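PDB 6DGM: phosphoglycerol transferase GacH from Streptococcus pyogenes MGAS5005, which probably transfers glycerol phosphate, as sn-glycerol-1-phosphate, onto the rhamnose polysaccharide of the streptococcal cell wall, through the sulfatase-like domain described here. Local coordinates for residues T150-N154 / L155-K159. Numbering follows the deposited sequence.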
loop_
_atom_site.group_PDB
_atom_site.type_symbol
_atom_site.label_atom_id
_atom_site.label_comp_id
_atom_site.label_asym_id
_atom_site.label_seq_id
_atom_site.Cartn_x
_atom_site.Cartn_y
_atom_site.Cartn_z
ATOM N N THR A 150 -16.965 -5.961 5.197
ATOM C CA THR A 150 -17.860 -5.645 4.093
ATOM C C THR A 150 -17.086 -5.431 2.806
ATOM O O THR A 150 -17.487 -5.915 1.741
ATOM C CB THR A 150 -18.633 -4.381 4.457
ATOM O OG1 THR A 150 -19.430 -4.655 5.606
ATOM C CG2 THR A 150 -19.507 -3.953 3.308
ATOM N N VAL A 151 -15.960 -4.723 2.888
ATOM C CA VAL A 151 -15.163 -4.445 1.700
ATOM C C VAL A 151 -14.641 -5.747 1.097
ATOM O O VAL A 151 -14.818 -6.014 -0.095
ATOM C CB VAL A 151 -14.003 -3.502 2.046
ATOM C CG1 VAL A 151 -13.036 -3.374 0.888
ATOM C CG2 VAL A 151 -14.532 -2.146 2.448
ATOM N N TYR A 152 -13.969 -6.569 1.911
ATOM C CA TYR A 152 -13.377 -7.786 1.369
ATOM C C TYR A 152 -14.433 -8.785 0.926
ATOM O O TYR A 152 -14.202 -9.516 -0.035
ATOM C CB TYR A 152 -12.340 -8.387 2.335
ATOM C CG TYR A 152 -11.088 -7.541 2.361
ATOM C CD1 TYR A 152 -10.245 -7.489 1.253
ATOM C CD2 TYR A 152 -10.768 -6.761 3.469
ATOM C CE1 TYR A 152 -9.109 -6.704 1.260
ATOM C CE2 TYR A 152 -9.642 -5.961 3.474
ATOM C CZ TYR A 152 -8.817 -5.934 2.352
ATOM O OH TYR A 152 -7.691 -5.155 2.305
ATOM N N SER A 153 -15.586 -8.826 1.593
ATOM C CA SER A 153 -16.698 -9.648 1.131
ATOM C C SER A 153 -17.185 -9.194 -0.241
ATOM O O SER A 153 -17.405 -10.012 -1.141
ATOM C CB SER A 153 -17.827 -9.616 2.158
ATOM O OG SER A 153 -18.950 -10.337 1.670
ATOM N N ASN A 154 -17.354 -7.888 -0.424
ATOM C CA ASN A 154 -17.825 -7.402 -1.718
ATOM C C ASN A 154 -16.773 -7.523 -2.804
ATOM O O ASN A 154 -17.132 -7.554 -3.990
ATOM C CB ASN A 154 -18.316 -5.976 -1.589
ATOM C CG ASN A 154 -19.715 -5.911 -1.050
ATOM O OD1 ASN A 154 -20.631 -6.536 -1.592
ATOM N ND2 ASN A 154 -19.892 -5.195 0.032
ATOM N N LEU A 155 -15.499 -7.596 -2.429
ATOM C CA LEU A 155 -14.422 -7.903 -3.361
ATOM C C LEU A 155 -14.263 -9.400 -3.572
ATOM O O LEU A 155 -13.331 -9.815 -4.256
ATOM C CB LEU A 155 -13.101 -7.299 -2.885
ATOM C CG LEU A 155 -13.016 -5.770 -2.926
ATOM C CD1 LEU A 155 -11.679 -5.275 -2.413
ATOM C CD2 LEU A 155 -13.292 -5.248 -4.336
ATOM N N GLY A 156 -15.154 -10.214 -3.011
ATOM C CA GLY A 156 -15.164 -11.631 -3.312
ATOM C C GLY A 156 -14.037 -12.424 -2.698
ATOM O O GLY A 156 -13.634 -13.461 -3.264
ATOM N N PHE A 157 -13.508 -11.991 -1.565
ATOM C CA PHE A 157 -12.397 -12.689 -0.943
ATOM C C PHE A 157 -12.893 -13.968 -0.281
ATOM O O PHE A 157 -13.971 -13.999 0.323
ATOM C CB PHE A 157 -11.713 -11.795 0.093
ATOM C CG PHE A 157 -10.644 -10.899 -0.487
ATOM C CD1 PHE A 157 -10.916 -10.062 -1.555
ATOM C CD2 PHE A 157 -9.367 -10.902 0.040
ATOM C CE1 PHE A 157 -9.924 -9.229 -2.093
ATOM C CE2 PHE A 157 -8.377 -10.090 -0.494
ATOM C CZ PHE A 157 -8.650 -9.263 -1.575
ATOM N N SER A 158 -12.093 -15.018 -0.379
ATOM C CA SER A 158 -12.495 -16.292 0.195
ATOM C C SER A 158 -12.217 -16.358 1.687
ATOM O O SER A 158 -12.948 -17.030 2.425
ATOM C CB SER A 158 -11.743 -17.415 -0.514
ATOM O OG SER A 158 -11.939 -18.656 0.144
ATOM N N LYS A 159 -11.171 -15.683 2.138
ATOM C CA LYS A 159 -10.763 -15.744 3.526
ATOM C C LYS A 159 -10.419 -14.345 4.010
ATOM O O LYS A 159 -9.884 -13.519 3.265
ATOM C CB LYS A 159 -9.519 -16.617 3.726
ATOM C CG LYS A 159 -9.786 -18.097 3.557
ATOM C CD LYS A 159 -8.585 -18.925 4.005
ATOM C CE LYS A 159 -8.863 -20.422 3.869
ATOM N NZ LYS A 159 -7.691 -21.201 4.333
#
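Phe157 folds back beside Tyr152 at the end of helix 148-154, a worked example of the Schellman motif. Phe157 N reaches Tyr152 O at 3.0 Å and nearly straight (166° at the hydrogen), while Gly156 N meets Ser153 O at 2.9 Å from well above the carbonyl plane. Gly156, at positive phi, is the C-prime residue, whose left-handed backbone conformation ends the helix; one step earlier, Leu155 N still gives a helical bond to Val151 O.

The aromatic pair is T-shaped. The Tyr152 edge leads with CD1, seated 3.5 Å above the centre of the Phe157 ring, and the planes stand at 63°. Because CG of Phe157 lies anti to its own carbonyl carbon (chi1 -87°), the ring runs alongside the tyrosine, both pointing the same way, and both touch Ala137 of strand 135-139.

Aliphatic packing is slighter: Val151 CG1 touches Leu155 CD1 at 4.0 Å, and both residues rest on Phe117.

At the far end of its ring, Tyr152 OH is hydrogen-bonded to Glu93 and Ser202. The chain then runs into outermost strand 159-162, whose Phe160 also meets the Tyr152 ring edge-to-face. The two capping bonds thus occupy the carbonyls of Tyr152 and Ser153, while the ring pair packs Phe157 against the helix's last turn.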